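Local coordinates for SAV1430 (Staphylococcus aureus subsp. aureus Mu50, PDB 2FFM), which is of unknown function but, as a small alpha-beta protein of the Nfu/NifU N-terminal family, may take part in iron-sulfur cluster assembly, at residues I42-I54 / D64-V78. Sequence-based numbering, arbitrary orientation.
Sequences INDILKVEGVKSI and DKENDANWETVLPKV
With its CG trans to the backbone N (chi1 174°) and bends at each later torsion, Lys52 curls over to Glu66, whose own chain folds back at chi2 (-71°) to meet it. The two side chains cross at about a right angle and close a salt bridge, Lys52 NZ to Glu66 OE2 at 2.5 Å. Next to it the backbones show how a sheet absorbs an extra residue. Asp64 O receives Lys52 N at 2.5 Å and, weakly, Ser53 N at 3.3 Å. Asp64 N returns a bond to Ser53 O at 3.0 Å. The carboxylate of Asp64 lies beside the hydroxyl of Ser53 on the same face of the sheet. Farther along, Glu66 N donates a hydrogen bond to Gly50 O, prolonging the pairing past the end of the strand. Gly50 occupies the third position of a type II turn from Val48 to Val51, and Val74 CG2 packs against Glu49 O at 3.6 Å. The other branch of Val74, CG1, meets Val51 CG2 at 3.9 Å and also touches Val48 CG1, which rests on Lys77 CB at 3.8 Å; Val78 closes this apolar patch toward Ile45. The side chain of Lys65 diverges from that of Val51; its NZ is hydrogen-bonded to Glu66 O, Ala69 O and Asn13 OD1, and its CD lies over one face of Trp71, tying the strand end to the start of helix 71-80. Lys52 and Ser53 opposite Asp64 form a classic beta bulge in the antiparallel hairpin of strands 51-57 and 60-65, with the following helix packed against the sheet of this alpha-beta fold.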
ATOM      1  N   ILE A  42       6.143   1.403   4.824  1.00 23.42           N
ATOM      2  CA  ILE A  42       5.863   2.110   3.574  1.00 24.51           C
ATOM      3  C   ILE A  42       6.985   1.948   2.538  1.00 27.06           C
ATOM      4  O   ILE A  42       6.713   1.819   1.335  1.00 28.41           O
ATOM      5  CB  ILE A  42       5.640   3.614   3.813  1.00 22.78           C
ATOM      6  CG1 ILE A  42       4.352   3.831   4.623  1.00 22.46           C
ATOM      7  CG2 ILE A  42       5.596   4.343   2.492  1.00 17.35           C
ATOM      8  CD1 ILE A  42       3.066   3.523   3.875  1.00 24.02           C
ATOM      9  N   ASN A  43       8.239   1.961   2.986  1.00 26.18           N
ATOM     10  CA  ASN A  43       9.356   1.785   2.050  1.00 26.28           C
ATOM     11  C   ASN A  43       9.443   0.326   1.619  1.00 25.98           C
ATOM     12  O   ASN A  43       9.878   0.026   0.517  1.00 22.89           O
ATOM     13  CB  ASN A  43      10.699   2.177   2.685  1.00 25.32           C
ATOM     14  CG  ASN A  43      10.822   3.660   2.941  1.00 24.78           C
ATOM     15  OD1 ASN A  43      11.490   4.075   3.892  1.00 21.78           O
ATOM     16  ND2 ASN A  43      10.191   4.471   2.092  1.00 22.74           N
ATOM     17  N   ASP A  44       9.045  -0.587   2.497  1.00 28.08           N
ATOM     18  CA  ASP A  44       9.123  -1.980   2.120  1.00 30.75           C
ATOM     19  C   ASP A  44       8.101  -2.303   1.053  1.00 30.35           C
ATOM     20  O   ASP A  44       8.372  -3.096   0.162  1.00 32.07           O
ATOM     21  CB  ASP A  44       8.954  -2.889   3.335  1.00 31.91           C
ATOM     22  CG  ASP A  44      10.162  -2.839   4.273  1.00 34.65           C
ATOM     23  OD1 ASP A  44      11.240  -2.332   3.864  1.00 35.86           O
ATOM     24  OD2 ASP A  44      10.043  -3.318   5.421  1.00 36.30           O
ATOM     25  N   ILE A  45       6.936  -1.674   1.118  1.00 30.01           N
ATOM     26  CA  ILE A  45       5.914  -1.923   0.118  1.00 29.90           C
ATOM     27  C   ILE A  45       6.360  -1.376  -1.239  1.00 30.78           C
ATOM     28  O   ILE A  45       6.241  -2.057  -2.252  1.00 32.70           O
ATOM     29  CB  ILE A  45       4.560  -1.299   0.545  1.00 28.93           C
ATOM     30  CG1 ILE A  45       4.077  -1.985   1.825  1.00 28.69           C
ATOM     31  CG2 ILE A  45       3.529  -1.445  -0.570  1.00 25.32           C
ATOM     32  CD1 ILE A  45       2.744  -1.495   2.349  1.00 28.75           C
ATOM     33  N   LEU A  46       6.880  -0.154  -1.263  1.00 29.99           N
ATOM     34  CA  LEU A  46       7.352   0.441  -2.512  1.00 30.86           C
ATOM     35  C   LEU A  46       8.431  -0.392  -3.219  1.00 29.97           C
ATOM     36  O   LEU A  46       8.479  -0.437  -4.442  1.00 27.37           O
ATOM     37  CB  LEU A  46       7.894   1.847  -2.252  1.00 32.19           C
ATOM     38  CG  LEU A  46       6.887   2.989  -2.205  1.00 32.58           C
ATOM     39  CD1 LEU A  46       5.739   2.630  -1.289  1.00 37.26           C
ATOM     40  CD2 LEU A  46       7.588   4.249  -1.723  1.00 34.48           C
ATOM     41  N   LYS A  47       9.297  -1.037  -2.442  1.00 30.34           N
ATOM     42  CA  LYS A  47      10.363  -1.859  -2.994  1.00 31.58           C
ATOM     43  C   LYS A  47       9.817  -3.121  -3.664  1.00 32.46           C
ATOM     44  O   LYS A  47      10.562  -3.864  -4.315  1.00 35.51           O
ATOM     45  CB  LYS A  47      11.359  -2.261  -1.899  1.00 32.46           C
ATOM     46  CG  LYS A  47      12.262  -1.143  -1.391  1.00 34.29           C
ATOM     47  CD  LYS A  47      13.166  -1.636  -0.261  1.00 36.37           C
ATOM     48  CE  LYS A  47      13.909  -0.468   0.396  1.00 39.29           C
ATOM     49  NZ  LYS A  47      14.487  -0.827   1.732  1.00 39.61           N
ATOM     50  N   VAL A  48       8.523  -3.377  -3.492  1.00 32.67           N
ATOM     51  CA  VAL A  48       7.884  -4.538  -4.104  1.00 32.12           C
ATOM     52  C   VAL A  48       7.740  -4.306  -5.602  1.00 32.27           C
ATOM     53  O   VAL A  48       7.186  -3.299  -6.032  1.00 31.05           O
ATOM     54  CB  VAL A  48       6.494  -4.792  -3.489  1.00 32.09           C
ATOM     55  CG1 VAL A  48       5.778  -5.891  -4.254  1.00 31.96           C
ATOM     56  CG2 VAL A  48       6.650  -5.187  -2.031  1.00 31.76           C
ATOM     57  N   GLU A  49       8.273  -5.237  -6.387  1.00 34.24           N
ATOM     58  CA  GLU A  49       8.230  -5.180  -7.848  1.00 35.95           C
ATOM     59  C   GLU A  49       6.788  -5.117  -8.327  1.00 36.10           C
ATOM     60  O   GLU A  49       6.020  -6.065  -8.147  1.00 37.66           O
ATOM     61  CB  GLU A  49       8.916  -6.428  -8.421  1.00 39.32           C
ATOM     62  CG  GLU A  49       8.754  -6.676  -9.938  1.00 42.21           C
ATOM     63  CD  GLU A  49       9.898  -6.116 -10.777  1.00 44.74           C
ATOM     64  OE1 GLU A  49       9.940  -6.411 -12.012  1.00 42.85           O
ATOM     65  OE2 GLU A  49      10.749  -5.384 -10.199  1.00 43.03           O
ATOM     66  N   GLY A  50       6.422  -3.997  -8.938  1.00 35.72           N
ATOM     67  CA  GLY A  50       5.067  -3.852  -9.431  1.00 34.48           C
ATOM     68  C   GLY A  50       4.284  -2.752  -8.742  1.00 33.48           C
ATOM     69  O   GLY A  50       3.284  -2.267  -9.272  1.00 34.29           O
ATOM     70  N   VAL A  51       4.719  -2.368  -7.550  1.00 30.67           N
ATOM     71  CA  VAL A  51       4.045  -1.304  -6.833  1.00 29.11           C
ATOM     72  C   VAL A  51       4.442   0.016  -7.466  1.00 29.76           C
ATOM     73  O   VAL A  51       5.628   0.302  -7.638  1.00 30.94           O
ATOM     74  CB  VAL A  51       4.439  -1.303  -5.342  1.00 28.95           C
ATOM     75  CG1 VAL A  51       3.860  -0.075  -4.644  1.00 23.32           C
ATOM     76  CG2 VAL A  51       3.922  -2.580  -4.675  1.00 27.85           C
ATOM     77  N   LYS A  52       3.450   0.818  -7.825  1.00 30.80           N
ATOM     78  CA  LYS A  52       3.710   2.114  -8.444  1.00 32.61           C
ATOM     79  C   LYS A  52       3.724   3.238  -7.400  1.00 31.05           C
ATOM     80  O   LYS A  52       4.691   3.984  -7.306  1.00 29.28           O
ATOM     81  CB  LYS A  52       2.654   2.404  -9.524  1.00 35.55           C
ATOM     82  CG  LYS A  52       2.754   3.806 -10.147  1.00 40.49           C
ATOM     83  CD  LYS A  52       3.879   3.909 -11.178  1.00 45.22           C
ATOM     84  CE  LYS A  52       3.354   3.677 -12.597  1.00 47.74           C
ATOM     85  NZ  LYS A  52       2.586   2.395 -12.696  1.00 49.08           N
ATOM     86  N   SER A  53       2.648   3.362  -6.627  1.00 31.57           N
ATOM     87  CA  SER A  53       2.571   4.396  -5.599  1.00 32.89           C
ATOM     88  C   SER A  53       1.697   3.914  -4.458  1.00 31.31           C
ATOM     89  O   SER A  53       1.078   2.853  -4.546  1.00 30.64           O
ATOM     90  CB  SER A  53       1.970   5.690  -6.157  1.00 34.49           C
ATOM     91  OG  SER A  53       0.554   5.607  -6.181  1.00 36.03           O
ATOM     92  N   ILE A  54       1.630   4.720  -3.402  1.00 30.34           N
ATOM     93  CA  ILE A  54       0.832   4.394  -2.225  1.00 29.59           C
ATOM     94  C   ILE A  54       0.100   5.618  -1.693  1.00 28.43           C
ATOM     95  O   ILE A  54       0.705   6.659  -1.477  1.00 29.13           O
ATOM     96  CB  ILE A  54       1.721   3.840  -1.077  1.00 30.59           C
ATOM     97  CG1 ILE A  54       2.433   2.571  -1.534  1.00 29.28           C
ATOM     98  CG2 ILE A  54       0.873   3.548   0.159  1.00 27.04           C
ATOM     99  CD1 ILE A  54       1.480   1.471  -1.926  1.00 34.91           C
ATOM    100  N   ASP A  64      -1.180   1.241  -5.680  1.00 30.89           N
ATOM    101  CA  ASP A  64      -1.331   1.251  -7.130  1.00 34.09           C
ATOM    102  C   ASP A  64      -0.211   0.399  -7.716  1.00 34.93           C
ATOM    103  O   ASP A  64       0.962   0.584  -7.383  1.00 33.72           O
ATOM    104  CB  ASP A  64      -1.215   2.670  -7.711  1.00 36.61           C
ATOM    105  CG  ASP A  64      -2.386   3.560  -7.344  1.00 38.89           C
ATOM    106  OD1 ASP A  64      -3.547   3.153  -7.533  1.00 40.96           O
ATOM    107  OD2 ASP A  64      -2.146   4.688  -6.876  1.00 43.28           O
ATOM    108  N   LYS A  65      -0.582  -0.530  -8.589  1.00 36.13           N
ATOM    109  CA  LYS A  65       0.379  -1.412  -9.229  1.00 37.13           C
ATOM    110  C   LYS A  65       0.739  -0.865 -10.598  1.00 38.87           C
ATOM    111  O   LYS A  65       0.129   0.090 -11.069  1.00 38.11           O
ATOM    112  CB  LYS A  65      -0.221  -2.809  -9.394  1.00 35.84           C
ATOM    113  CG  LYS A  65      -1.311  -2.892 -10.457  1.00 36.37           C
ATOM    114  CD  LYS A  65      -1.770  -4.333 -10.669  1.00 35.14           C
ATOM    115  CE  LYS A  65      -2.715  -4.465 -11.860  1.00 33.41           C
ATOM    116  NZ  LYS A  65      -2.051  -4.080 -13.132  1.00 33.71           N
ATOM    117  N   GLU A  66       1.741  -1.474 -11.223  1.00 41.63           N
ATOM    118  CA  GLU A  66       2.163  -1.079 -12.557  1.00 45.46           C
ATOM    119  C   GLU A  66       1.129  -1.661 -13.519  1.00 46.50           C
ATOM    120  O   GLU A  66       0.586  -2.739 -13.271  1.00 46.43           O
ATOM    121  CB  GLU A  66       3.548  -1.654 -12.868  1.00 48.25           C
ATOM    122  CG  GLU A  66       4.671  -1.087 -12.013  1.00 51.72           C
ATOM    123  CD  GLU A  66       4.992   0.354 -12.360  1.00 54.17           C
ATOM    124  OE1 GLU A  66       5.832   0.974 -11.663  1.00 55.49           O
ATOM    125  OE2 GLU A  66       4.405   0.869 -13.340  1.00 54.55           O
ATOM    126  N   ASN A  67       0.855  -0.949 -14.607  1.00 48.15           N
ATOM    127  CA  ASN A  67      -0.123  -1.404 -15.596  1.00 50.13           C
ATOM    128  C   ASN A  67       0.206  -2.787 -16.149  1.00 51.26           C
ATOM    129  O   ASN A  67      -0.691  -3.566 -16.481  1.00 52.68           O
ATOM    130  CB  ASN A  67      -0.207  -0.413 -16.759  1.00 50.98           C
ATOM    131  CG  ASN A  67      -1.201  -0.852 -17.828  1.00 53.68           C
ATOM    132  OD1 ASN A  67      -2.408  -0.939 -17.574  1.00 54.68           O
ATOM    133  ND2 ASN A  67      -0.697  -1.139 -19.030  1.00 52.53           N
ATOM    134  N   ASP A  68       1.493  -3.089 -16.244  1.00 50.53           N
ATOM    135  CA  ASP A  68       1.924  -4.370 -16.765  1.00 51.48           C
ATOM    136  C   ASP A  68       1.998  -5.473 -15.710  1.00 49.01           C
ATOM    137  O   ASP A  68       2.133  -6.647 -16.052  1.00 49.52           O
ATOM    138  CB  ASP A  68       3.280  -4.210 -17.451  1.00 55.53           C
ATOM    139  CG  ASP A  68       3.269  -3.116 -18.511  1.00 60.48           C
ATOM    140  OD1 ASP A  68       3.062  -1.937 -18.140  1.00 63.35           O
ATOM    141  OD2 ASP A  68       3.462  -3.429 -19.711  1.00 62.69           O
ATOM    142  N   ALA A  69       1.905  -5.105 -14.437  1.00 45.59           N
ATOM    143  CA  ALA A  69       1.974  -6.089 -13.368  1.00 42.75           C
ATOM    144  C   ALA A  69       0.598  -6.641 -13.011  1.00 41.54           C
ATOM    145  O   ALA A  69      -0.430  -6.063 -13.364  1.00 40.28           O
ATOM    146  CB  ALA A  69       2.623  -5.474 -12.141  1.00 41.43           C
ATOM    147  N   ASN A  70       0.593  -7.773 -12.313  1.00 40.11           N
ATOM    148  CA  ASN A  70      -0.646  -8.411 -11.885  1.00 39.67           C
ATOM    149  C   ASN A  70      -0.684  -8.594 -10.368  1.00 39.12           C
ATOM    150  O   ASN A  70       0.322  -8.915  -9.743  1.00 39.80           O
ATOM    151  CB  ASN A  70      -0.809  -9.774 -12.551  1.00 40.07           C
ATOM    152  CG  ASN A  70       0.346 -10.699 -12.259  1.00 39.37           C
ATOM    153  OD1 ASN A  70       1.319 -10.733 -13.007  1.00 38.54           O
ATOM    154  ND2 ASN A  70       0.259 -11.443 -11.156  1.00 38.84           N
ATOM    155  N   TRP A  71      -1.861  -8.419  -9.785  1.00 38.35           N
ATOM    156  CA  TRP A  71      -2.020  -8.543  -8.350  1.00 36.99           C
ATOM    157  C   TRP A  71      -1.720  -9.911  -7.776  1.00 38.16           C
ATOM    158  O   TRP A  71      -1.349 -10.016  -6.611  1.00 36.75           O
ATOM    159  CB  TRP A  71      -3.427  -8.114  -7.965  1.00 36.69           C
ATOM    160  CG  TRP A  71      -3.650  -6.652  -8.148  1.00 35.10           C
ATOM    161  CD1 TRP A  71      -4.433  -6.045  -9.090  1.00 35.14           C
ATOM    162  CD2 TRP A  71      -3.108  -5.602  -7.338  1.00 34.21           C
ATOM    163  NE1 TRP A  71      -4.420  -4.678  -8.910  1.00 34.63           N
ATOM    164  CE2 TRP A  71      -3.618  -4.379  -7.838  1.00 34.19           C
ATOM    165  CE3 TRP A  71      -2.246  -5.573  -6.228  1.00 33.28           C
ATOM    166  CZ2 TRP A  71      -3.292  -3.140  -7.270  1.00 33.12           C
ATOM    167  CZ3 TRP A  71      -1.922  -4.333  -5.663  1.00 31.45           C
ATOM    168  CH2 TRP A  71      -2.451  -3.138  -6.187  1.00 30.80           C
ATOM    169  N   GLU A  72      -1.893 -10.957  -8.586  1.00 41.11           N
ATOM    170  CA  GLU A  72      -1.626 -12.332  -8.152  1.00 41.75           C
ATOM    171  C   GLU A  72      -0.176 -12.471  -7.660  1.00 41.51           C
ATOM    172  O   GLU A  72       0.115 -13.287  -6.790  1.00 43.21           O
ATOM    173  CB  GLU A  72      -1.847 -13.322  -9.307  1.00 43.25           C
ATOM    174  CG  GLU A  72      -3.275 -13.448  -9.853  1.00 46.91           C
ATOM    175  CD  GLU A  72      -3.721 -12.268 -10.714  1.00 49.09           C
ATOM    176  OE1 GLU A  72      -2.943 -11.812 -11.580  1.00 52.25           O
ATOM    177  OE2 GLU A  72      -4.868 -11.808 -10.545  1.00 49.45           O
ATOM    178  N   THR A  73       0.728 -11.672  -8.221  1.00 40.45           N
ATOM    179  CA  THR A  73       2.134 -11.720  -7.830  1.00 41.09           C
ATOM    180  C   THR A  73       2.569 -10.594  -6.888  1.00 39.69           C
ATOM    181  O   THR A  73       3.501 -10.768  -6.101  1.00 40.08           O
ATOM    182  CB  THR A  73       3.066 -11.689  -9.069  1.00 43.47           C
ATOM    183  OG1 THR A  73       4.432 -11.656  -8.638  1.00 43.69           O
ATOM    184  CG2 THR A  73       2.792 -10.456  -9.913  1.00 45.05           C
ATOM    185  N   VAL A  74       1.895  -9.447  -6.978  1.00 37.45           N
ATOM    186  CA  VAL A  74       2.206  -8.279  -6.152  1.00 34.01           C
ATOM    187  C   VAL A  74       1.563  -8.308  -4.762  1.00 33.75           C
ATOM    188  O   VAL A  74       2.232  -8.048  -3.758  1.00 32.39           O
ATOM    189  CB  VAL A  74       1.773  -6.958  -6.864  1.00 33.42           C
ATOM    190  CG1 VAL A  74       2.031  -5.748  -5.959  1.00 31.64           C
ATOM    191  CG2 VAL A  74       2.519  -6.800  -8.173  1.00 31.93           C
ATOM    192  N   LEU A  75       0.277  -8.641  -4.707  1.00 33.72           N
ATOM    193  CA  LEU A  75      -0.462  -8.668  -3.442  1.00 35.49           C
ATOM    194  C   LEU A  75       0.188  -9.526  -2.360  1.00 36.88           C
ATOM    195  O   LEU A  75       0.290  -9.105  -1.205  1.00 37.81           O
ATOM    196  CB  LEU A  75      -1.916  -9.127  -3.673  1.00 34.74           C
ATOM    197  CG  LEU A  75      -2.961  -8.614  -2.675  1.00 33.16           C
ATOM    198  CD1 LEU A  75      -2.861  -7.101  -2.625  1.00 34.40           C
ATOM    199  CD2 LEU A  75      -4.364  -9.038  -3.065  1.00 31.15           C
ATOM    200  N   PRO A  76       0.642 -10.738  -2.713  1.00 37.92           N
ATOM    201  CA  PRO A  76       1.267 -11.585  -1.697  1.00 38.17           C
ATOM    202  C   PRO A  76       2.541 -10.980  -1.125  1.00 38.48           C
ATOM    203  O   PRO A  76       2.811 -11.075   0.078  1.00 37.12           O
ATOM    204  CB  PRO A  76       1.515 -12.891  -2.446  1.00 38.08           C
ATOM    205  CG  PRO A  76       1.670 -12.449  -3.866  1.00 39.00           C
ATOM    206  CD  PRO A  76       0.571 -11.439  -4.007  1.00 37.88           C
ATOM    207  N   LYS A  77       3.331 -10.356  -1.989  1.00 39.30           N
ATOM    208  CA  LYS A  77       4.565  -9.741  -1.521  1.00 40.34           C
ATOM    209  C   LYS A  77       4.212  -8.511  -0.689  1.00 41.26           C
ATOM    210  O   LYS A  77       4.920  -8.164   0.257  1.00 43.00           O
ATOM    211  CB  LYS A  77       5.454  -9.352  -2.704  1.00 39.78           C
ATOM    212  CG  LYS A  77       5.896 -10.525  -3.557  1.00 39.77           C
ATOM    213  CD  LYS A  77       6.665 -10.031  -4.761  1.00 42.55           C
ATOM    214  CE  LYS A  77       6.944 -11.138  -5.768  1.00 42.23           C
ATOM    215  NZ  LYS A  77       7.577 -10.568  -7.000  1.00 41.73           N
ATOM    216  N   VAL A  78       3.102  -7.865  -1.035  1.00 40.40           N
ATOM    217  CA  VAL A  78       2.667  -6.691  -0.306  1.00 39.79           C
ATOM    218  C   VAL A  78       2.232  -7.055   1.101  1.00 40.30           C
ATOM    219  O   VAL A  78       2.552  -6.349   2.051  1.00 41.24           O
ATOM    220  CB  VAL A  78       1.502  -5.992  -1.015  1.00 38.99           C
ATOM    221  CG1 VAL A  78       0.937  -4.897  -0.122  1.00 35.18           C
ATOM    222  CG2 VAL A  78       1.980  -5.409  -2.333  1.00 38.18           C
TER